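Local coordinates for protein FucU (Bifidobacterium longum subsp. infantis, PDB 3MVK) that probably interconverts the alpha and beta anomers of L-fucose, and perhaps the pyranose and furanose forms of D-ribose, at residues T74-V79 / F113-Q118; P80-A85 / A132-L137. One frame throughout, in Å; residues are numbered along the deposited sequence.

Contact 1 (T74-V79 / F113-Q118); sequences TLMEKV and FAFYEQ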
ATOM      1  N   THR G  74       5.190 -10.609 -33.383  1.00 15.45           N
ATOM      2  CA  THR G  74       5.360 -12.055 -33.214  1.00 15.32           C
ATOM      3  C   THR G  74       4.026 -12.722 -32.948  1.00 14.94           C
ATOM      4  O   THR G  74       3.294 -12.307 -32.044  1.00 14.27           O
ATOM      5  CB  THR G  74       6.325 -12.397 -32.032  1.00 14.96           C
ATOM      6  OG1 THR G  74       7.521 -11.636 -32.149  1.00 18.24           O
ATOM      7  CG2 THR G  74       6.685 -13.867 -32.010  1.00 15.72           C
ATOM      8  N   LEU G  75       3.749 -13.784 -33.719  1.00 15.11           N
ATOM      9  CA  LEU G  75       2.587 -14.651 -33.512  1.00 15.13           C
ATOM     10  C   LEU G  75       2.927 -15.911 -32.729  1.00 15.72           C
ATOM     11  O   LEU G  75       4.088 -16.297 -32.607  1.00 16.43           O
ATOM     12  CB  LEU G  75       1.984 -15.080 -34.869  1.00 15.72           C
ATOM     13  CG  LEU G  75       1.269 -14.005 -35.676  1.00 14.86           C
ATOM     14  CD1 LEU G  75       1.125 -14.497 -37.119  1.00 17.22           C
ATOM     15  CD2 LEU G  75      -0.096 -13.628 -35.102  1.00 17.41           C
HETATM   16  N   MSE G  76       1.894 -16.547 -32.198  1.00 15.46           N
HETATM   17  CA  MSE G  76       2.014 -17.862 -31.585  1.00 16.71           C
HETATM   18  C   MSE G  76       1.798 -18.938 -32.657  1.00 17.07           C
HETATM   19  O   MSE G  76       0.791 -18.925 -33.357  1.00 17.89           O
HETATM   20  CB  MSE G  76       0.958 -18.025 -30.491  1.00 16.54           C
HETATM   21  CG  MSE G  76       1.052 -19.339 -29.732  1.00 17.56           C
HETATM   22 SE   MSE G  76      -0.388 -19.614 -28.490  1.00 25.84          SE
HETATM   23  CE  MSE G  76       0.359 -18.627 -26.950  1.00 12.84           C
ATOM     24  N   GLU G  77       2.733 -19.876 -32.768  1.00 17.34           N
ATOM     25  CA  GLU G  77       2.573 -21.012 -33.675  1.00 17.58           C
ATOM     26  C   GLU G  77       1.501 -21.965 -33.183  1.00 17.45           C
ATOM     27  O   GLU G  77       1.366 -22.188 -31.987  1.00 17.68           O
ATOM     28  CB  GLU G  77       3.904 -21.767 -33.787  1.00 17.25           C
ATOM     29  CG  GLU G  77       4.965 -20.945 -34.489  1.00 21.05           C
ATOM     30  CD  GLU G  77       6.363 -21.519 -34.393  1.00 23.92           C
ATOM     31  OE1 GLU G  77       6.535 -22.640 -33.884  1.00 25.98           O
ATOM     32  OE2 GLU G  77       7.310 -20.824 -34.832  1.00 26.95           O
ATOM     33  N   LYS G  78       0.749 -22.554 -34.112  1.00 17.98           N
ATOM     34  CA  LYS G  78      -0.265 -23.529 -33.724  1.00 18.30           C
ATOM     35  C   LYS G  78       0.377 -24.766 -33.129  1.00 18.95           C
ATOM     36  O   LYS G  78       1.446 -25.198 -33.577  1.00 18.92           O
ATOM     37  CB  LYS G  78      -1.165 -23.874 -34.909  1.00 19.71           C
ATOM     38  CG  LYS G  78      -1.816 -22.631 -35.485  1.00 19.32           C
ATOM     39  CD  LYS G  78      -2.981 -22.950 -36.429  1.00 21.90           C
ATOM     40  CE  LYS G  78      -2.548 -23.851 -37.584  1.00 21.45           C
ATOM     41  NZ  LYS G  78      -3.612 -23.811 -38.645  1.00 22.94           N
ATOM     42  N   VAL G  79      -0.270 -25.317 -32.115  1.00 19.38           N
ATOM     43  CA  VAL G  79       0.176 -26.575 -31.500  1.00 21.01           C
ATOM     44  C   VAL G  79       0.178 -27.643 -32.606  1.00 21.79           C
ATOM     45  O   VAL G  79      -0.779 -27.732 -33.358  1.00 20.88           O
ATOM     46  CB  VAL G  79      -0.730 -26.960 -30.340  1.00 20.59           C
ATOM     47  CG1 VAL G  79      -0.373 -28.352 -29.804  1.00 23.55           C
ATOM     48  CG2 VAL G  79      -0.586 -25.905 -29.226  1.00 22.15           C
ATOM     49  N   PHE G 113       4.775 -22.482 -25.961  1.00 17.53           N
ATOM     50  CA  PHE G 113       5.340 -22.261 -24.633  1.00 19.16           C
ATOM     51  C   PHE G 113       6.470 -21.232 -24.633  1.00 18.76           C
ATOM     52  O   PHE G 113       6.581 -20.436 -23.699  1.00 19.05           O
ATOM     53  CB  PHE G 113       5.676 -23.604 -23.972  1.00 19.63           C
ATOM     54  CG  PHE G 113       4.445 -24.368 -23.603  1.00 23.12           C
ATOM     55  CD1 PHE G 113       3.790 -24.116 -22.400  1.00 25.40           C
ATOM     56  CD2 PHE G 113       3.876 -25.270 -24.494  1.00 25.52           C
ATOM     57  CE1 PHE G 113       2.615 -24.786 -22.069  1.00 27.77           C
ATOM     58  CE2 PHE G 113       2.697 -25.932 -24.170  1.00 26.94           C
ATOM     59  CZ  PHE G 113       2.070 -25.694 -22.955  1.00 28.28           C
ATOM     60  N   ALA G 114       7.229 -21.180 -25.720  1.00 18.04           N
ATOM     61  CA  ALA G 114       8.214 -20.115 -25.928  1.00 17.66           C
ATOM     62  C   ALA G 114       7.520 -18.750 -26.033  1.00 17.58           C
ATOM     63  O   ALA G 114       8.037 -17.722 -25.557  1.00 17.59           O
ATOM     64  CB  ALA G 114       9.039 -20.396 -27.180  1.00 17.93           C
ATOM     65  N   PHE G 115       6.365 -18.728 -26.688  1.00 16.83           N
ATOM     66  CA  PHE G 115       5.573 -17.499 -26.774  1.00 16.53           C
ATOM     67  C   PHE G 115       5.186 -17.030 -25.373  1.00 16.41           C
ATOM     68  O   PHE G 115       5.343 -15.846 -25.056  1.00 16.29           O
ATOM     69  CB  PHE G 115       4.328 -17.703 -27.644  1.00 16.43           C
ATOM     70  CG  PHE G 115       3.591 -16.440 -27.938  1.00 15.19           C
ATOM     71  CD1 PHE G 115       3.757 -15.789 -29.166  1.00 13.67           C
ATOM     72  CD2 PHE G 115       2.715 -15.897 -27.000  1.00 14.48           C
ATOM     73  CE1 PHE G 115       3.066 -14.591 -29.444  1.00 14.42           C
ATOM     74  CE2 PHE G 115       2.021 -14.726 -27.267  1.00 14.95           C
ATOM     75  CZ  PHE G 115       2.199 -14.058 -28.490  1.00 14.15           C
ATOM     76  N   TYR G 116       4.707 -17.945 -24.525  1.00 16.34           N
ATOM     77  CA  TYR G 116       4.338 -17.542 -23.158  1.00 16.86           C
ATOM     78  C   TYR G 116       5.536 -16.953 -22.424  1.00 17.60           C
ATOM     79  O   TYR G 116       5.399 -15.947 -21.727  1.00 17.76           O
ATOM     80  CB  TYR G 116       3.778 -18.706 -22.365  1.00 17.05           C
ATOM     81  CG  TYR G 116       2.421 -19.198 -22.788  1.00 16.88           C
ATOM     82  CD1 TYR G 116       1.359 -18.318 -23.017  1.00 18.27           C
ATOM     83  CD2 TYR G 116       2.172 -20.568 -22.884  1.00 21.12           C
ATOM     84  CE1 TYR G 116       0.102 -18.797 -23.363  1.00 20.68           C
ATOM     85  CE2 TYR G 116       0.919 -21.047 -23.226  1.00 22.45           C
ATOM     86  CZ  TYR G 116      -0.103 -20.163 -23.472  1.00 22.31           C
ATOM     87  OH  TYR G 116      -1.350 -20.651 -23.813  1.00 22.71           O
ATOM     88  N   GLU G 117       6.707 -17.574 -22.600  1.00 17.67           N
ATOM     89  CA  GLU G 117       7.926 -17.125 -21.917  1.00 19.00           C
ATOM     90  C   GLU G 117       8.318 -15.729 -22.347  1.00 18.20           C
ATOM     91  O   GLU G 117       8.666 -14.891 -21.503  1.00 18.52           O
ATOM     92  CB  GLU G 117       9.092 -18.120 -22.126  1.00 19.80           C
ATOM     93  CG  GLU G 117       8.900 -19.424 -21.359  1.00 23.88           C
ATOM     94  CD  GLU G 117       8.537 -19.163 -19.897  1.00 26.45           C
ATOM     95  OE1 GLU G 117       9.358 -18.567 -19.167  1.00 30.38           O
ATOM     96  OE2 GLU G 117       7.418 -19.515 -19.488  1.00 28.43           O
ATOM     97  N   GLN G 118       8.212 -15.452 -23.639  1.00 17.35           N
ATOM     98  CA  GLN G 118       8.514 -14.109 -24.142  1.00 17.54           C
ATOM     99  C   GLN G 118       7.484 -13.083 -23.654  1.00 17.54           C
ATOM    100  O   GLN G 118       7.850 -11.948 -23.329  1.00 17.47           O
ATOM    101  CB  GLN G 118       8.594 -14.093 -25.674  1.00 18.48           C
ATOM    102  CG  GLN G 118       9.075 -12.752 -26.280  1.00 19.79           C
ATOM    103  CD  GLN G 118      10.413 -12.269 -25.705  1.00 25.10           C
ATOM    104  OE1 GLN G 118      11.298 -13.077 -25.401  1.00 29.18           O
ATOM    105  NE2 GLN G 118      10.574 -10.950 -25.576  1.00 24.10           N
TER

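Contact 2 (P80-A85 / A132-L137); sequences PGDTVA and AQYANL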
ATOM      1  N   PRO G  80       1.276 -28.405 -32.737  1.00 23.75           N
ATOM      2  CA  PRO G  80       1.291 -29.416 -33.808  1.00 24.88           C
ATOM      3  C   PRO G  80       0.045 -30.294 -33.753  1.00 24.85           C
ATOM      4  O   PRO G  80      -0.334 -30.751 -32.675  1.00 25.77           O
ATOM      5  CB  PRO G  80       2.553 -30.220 -33.504  1.00 25.08           C
ATOM      6  CG  PRO G  80       3.473 -29.217 -32.865  1.00 25.28           C
ATOM      7  CD  PRO G  80       2.568 -28.336 -32.024  1.00 24.32           C
ATOM      8  N   GLY G  81      -0.621 -30.468 -34.897  1.00 25.29           N
ATOM      9  CA  GLY G  81      -1.864 -31.243 -34.952  1.00 24.73           C
ATOM     10  C   GLY G  81      -3.148 -30.435 -34.849  1.00 24.58           C
ATOM     11  O   GLY G  81      -4.220 -30.930 -35.188  1.00 25.84           O
ATOM     12  N   ASP G  82      -3.057 -29.197 -34.367  1.00 23.46           N
ATOM     13  CA  ASP G  82      -4.219 -28.299 -34.279  1.00 22.74           C
ATOM     14  C   ASP G  82      -4.384 -27.606 -35.636  1.00 22.35           C
ATOM     15  O   ASP G  82      -3.545 -26.795 -36.018  1.00 22.95           O
ATOM     16  CB  ASP G  82      -3.979 -27.268 -33.171  1.00 22.52           C
ATOM     17  CG  ASP G  82      -5.209 -26.435 -32.837  1.00 22.99           C
ATOM     18  OD1 ASP G  82      -6.264 -26.541 -33.516  1.00 23.83           O
ATOM     19  OD2 ASP G  82      -5.120 -25.667 -31.859  1.00 21.31           O
ATOM     20  N   THR G  83      -5.442 -27.947 -36.370  1.00 22.14           N
ATOM     21  CA  THR G  83      -5.598 -27.492 -37.757  1.00 22.78           C
ATOM     22  C   THR G  83      -6.460 -26.234 -37.900  1.00 21.87           C
ATOM     23  O   THR G  83      -6.771 -25.839 -39.025  1.00 22.00           O
ATOM     24  CB  THR G  83      -6.219 -28.606 -38.659  1.00 22.69           C
ATOM     25  OG1 THR G  83      -7.511 -28.948 -38.153  1.00 24.99           O
ATOM     26  CG2 THR G  83      -5.350 -29.853 -38.662  1.00 25.09           C
ATOM     27  N   VAL G  84      -6.834 -25.593 -36.785  1.00 21.03           N
ATOM     28  CA  VAL G  84      -7.778 -24.453 -36.816  1.00 19.75           C
ATOM     29  C   VAL G  84      -7.327 -23.363 -37.810  1.00 19.78           C
ATOM     30  O   VAL G  84      -6.155 -23.018 -37.888  1.00 19.20           O
ATOM     31  CB  VAL G  84      -8.023 -23.855 -35.389  1.00 20.20           C
ATOM     32  CG1 VAL G  84      -6.746 -23.268 -34.823  1.00 19.31           C
ATOM     33  CG2 VAL G  84      -9.155 -22.807 -35.387  1.00 21.36           C
ATOM     34  N   ALA G  85      -8.261 -22.853 -38.608  1.00 18.92           N
ATOM     35  CA  ALA G  85      -7.950 -21.737 -39.494  1.00 18.37           C
ATOM     36  C   ALA G  85      -7.496 -20.519 -38.678  1.00 18.11           C
ATOM     37  O   ALA G  85      -7.982 -20.298 -37.548  1.00 18.39           O
ATOM     38  CB  ALA G  85      -9.170 -21.382 -40.309  1.00 18.18           C
ATOM     39  N   ALA G 132     -11.047 -15.484 -31.966  1.00 18.52           N
ATOM     40  CA  ALA G 132     -10.189 -16.393 -32.746  1.00 19.35           C
ATOM     41  C   ALA G 132      -9.016 -16.938 -31.919  1.00 19.35           C
ATOM     42  O   ALA G 132      -8.425 -16.212 -31.101  1.00 19.79           O
ATOM     43  CB  ALA G 132      -9.687 -15.704 -33.993  1.00 19.05           C
ATOM     44  N   GLN G 133      -8.699 -18.222 -32.112  1.00 19.24           N
ATOM     45  CA  GLN G 133      -7.477 -18.777 -31.538  1.00 18.67           C
ATOM     46  C   GLN G 133      -6.221 -18.344 -32.299  1.00 17.17           C
ATOM     47  O   GLN G 133      -6.262 -17.969 -33.492  1.00 17.58           O
ATOM     48  CB  GLN G 133      -7.516 -20.301 -31.469  1.00 19.19           C
ATOM     49  CG  GLN G 133      -8.290 -20.873 -30.283  1.00 21.76           C
ATOM     50  CD  GLN G 133      -8.237 -22.382 -30.307  1.00 25.05           C
ATOM     51  OE1 GLN G 133      -8.898 -23.018 -31.134  1.00 28.55           O
ATOM     52  NE2 GLN G 133      -7.421 -22.967 -29.431  1.00 25.62           N
ATOM     53  N   TYR G 134      -5.102 -18.427 -31.584  1.00 16.76           N
ATOM     54  CA  TYR G 134      -3.792 -17.975 -32.065  1.00 16.13           C
ATOM     55  C   TYR G 134      -3.811 -16.551 -32.613  1.00 15.78           C
ATOM     56  O   TYR G 134      -3.133 -16.256 -33.591  1.00 15.25           O
ATOM     57  CB  TYR G 134      -3.211 -18.970 -33.085  1.00 16.82           C
ATOM     58  CG  TYR G 134      -3.169 -20.382 -32.538  1.00 16.48           C
ATOM     59  CD1 TYR G 134      -2.149 -20.780 -31.656  1.00 17.25           C
ATOM     60  CD2 TYR G 134      -4.141 -21.321 -32.893  1.00 17.41           C
ATOM     61  CE1 TYR G 134      -2.100 -22.074 -31.141  1.00 19.06           C
ATOM     62  CE2 TYR G 134      -4.092 -22.635 -32.392  1.00 17.47           C
ATOM     63  CZ  TYR G 134      -3.067 -23.006 -31.533  1.00 18.12           C
ATOM     64  OH  TYR G 134      -3.023 -24.286 -31.040  1.00 18.70           O
ATOM     65  N   ALA G 135      -4.584 -15.676 -31.964  1.00 14.92           N
ATOM     66  CA  ALA G 135      -4.666 -14.254 -32.365  1.00 14.79           C
ATOM     67  C   ALA G 135      -3.806 -13.359 -31.468  1.00 14.40           C
ATOM     68  O   ALA G 135      -3.903 -12.125 -31.520  1.00 15.40           O
ATOM     69  CB  ALA G 135      -6.114 -13.793 -32.366  1.00 14.75           C
ATOM     70  N   ASN G 136      -2.953 -13.978 -30.662  1.00 14.10           N
ATOM     71  CA  ASN G 136      -1.991 -13.219 -29.839  1.00 14.25           C
ATOM     72  C   ASN G 136      -0.961 -12.556 -30.697  1.00 14.62           C
ATOM     73  O   ASN G 136      -0.541 -13.132 -31.699  1.00 14.82           O
ATOM     74  CB  ASN G 136      -1.285 -14.155 -28.869  1.00 14.26           C
ATOM     75  CG  ASN G 136      -2.259 -14.994 -28.105  1.00 14.80           C
ATOM     76  OD1 ASN G 136      -2.258 -16.234 -28.193  1.00 18.28           O
ATOM     77  ND2 ASN G 136      -3.094 -14.348 -27.365  1.00 11.55           N
ATOM     78  N   LEU G 137      -0.543 -11.353 -30.330  1.00 13.90           N
ATOM     79  CA  LEU G 137       0.479 -10.673 -31.111  1.00 14.22           C
ATOM     80  C   LEU G 137       1.364  -9.850 -30.205  1.00 15.08           C
ATOM     81  O   LEU G 137       0.867  -8.982 -29.480  1.00 17.49           O
ATOM     82  CB  LEU G 137      -0.172  -9.798 -32.193  1.00 13.97           C
ATOM     83  CG  LEU G 137       0.712  -9.191 -33.290  1.00 16.00           C
ATOM     84  CD1 LEU G 137       1.250 -10.254 -34.248  1.00 15.39           C
ATOM     85  CD2 LEU G 137      -0.063  -8.126 -34.061  1.00 17.27           C
TER
HETATM   86  O   HOH W   1      -8.663 -25.484 -32.298  1.00 23.68           O
HETATM   87  O   HOH W   2      -7.855 -18.206 -35.580  1.00 21.85           O

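Contact 1 (T74-V79 / F113-Q118)
Met76, a selenomethionine, and Phe115 are brought together by matching first torsions, each holding CG anti to the backbone N (chi1 -177° and -171°), and a bend at the last torsion of Met76 (chi3 -85°) swings CE round toward the helix. This is strand-helix packing in the RbsD/FucU fold: helix 112-119 lies against the mixed sheet over strand 73-76, where that strand runs between 137-140 and 107-110, and the axes of residues 74-76 and 113-118 approach to 8.7 Å. The Phe115 ring is used on two sides. Over one face, shifted toward the rim, stands Met76 CB, which makes a CH-pi contact 4.1 Å from the ring centroid. At the edge the ring meets strand backbone, with Thr74 O in its plane, 3.5 Å from CE1, and Leu75 O at the same distance from CD1, so aromatic hydrogens face carbonyl oxygens. Met76 SE makes a Met-aromatic contact, oblique and 5.5 Å from the centroid of the Phe115 ring. Elsewhere, Phe115 reaches Ile138 and Leu110 on the two flanking strands. With an alanine in place of Phe115, Met76 CB and SE would probably lose the ring they lie against, the methyl would keep only Tyr116 of its two rings, and a gap is likely to open between helix and strand. Tyr116 supplies the second ring: its hydroxyl is bonded to Arg112, its side chain packs on His22 of the second subunit, and one face is turned to the selenomethionine. Glycerol near Met76 and triethylene glycol near Tyr116, both probably from the crystallisation liquor, are consistent with a pocket beside this junction. The Met76 methyl serves both rings, with CE 4.0 Å from the Tyr116 centroid, over that face, and 3.6 Å from Phe115 CD2.

Contact 2 (P80-A85 / A132-L137)
The Tyr134 ring meets the 80-85 loop at its rim: Asp82 OD2 and Val84 CG1 both lie at the edge, in the ring plane, and neither sits over a face. The carboxylate of Asp82 is turned 63° from that plane. Asp82 extends its side chain with CG opposite the backbone N (chi1 -170°), which carries OD2 to the tyrosine hydroxyl. Tyr134 OH donates to Asp82 OD2 in a short bond of 2.6 Å, reaching the oxygen on its anti side, 26° out of the carboxylate plane. The same hydroxyl is bonded to Val79 N, and OD2 also to Tyr68 OH of the second subunit, so both atoms have a second polar partner. Val84 adds an apolar touch, CG1 lying 3.7 Å from Tyr134 CE2. Two waters stitch the loops further. One donates to Asp82 OD1 and, at 2.7 Å, to Gln133 OE1; the other donates to Ala85 O and, at 2.6 Å, to Gln133 O. Gln133 NE2 is bonded to Tyr68 OH of the second subunit, and also to a glycerol held by Tyr134 N and Asn136 OD1 as well, consistent with a small polyol pocket at the subunit boundary. The 80-85 loop leads from strand 73-76 to helix 88-97, whose Trp89 NE1 and Tyr92 OH bond to the carbonyls of Tyr134 and Ala135, just before Leu137 enters strand 137-140 beside strand 25-29.

From the N terminus, strand 73-76 and the residues up to 79 lead directly into the 80-85 loop, so the first halves of both contacts are consecutive. After helix 88-97 and strand 107-110, contact 1 closes a loop of 33 residues at helix 112-119. The chain then forms strand 124-128 before contact 2 closes 46 residues at 132-137, so the two closures cross. Contact 1 ties the helix to the sheet; contact 2 joins two loops at the edge of a neighbouring subunit. They touch directly: Lys78 NZ lies 2.8 Å from Val84 O, probably hydrogen-bonded, and Leu75 CD2 packs on Asn136 O. Tyr68 of the second subunit reaches both, through Val79 and Tyr134.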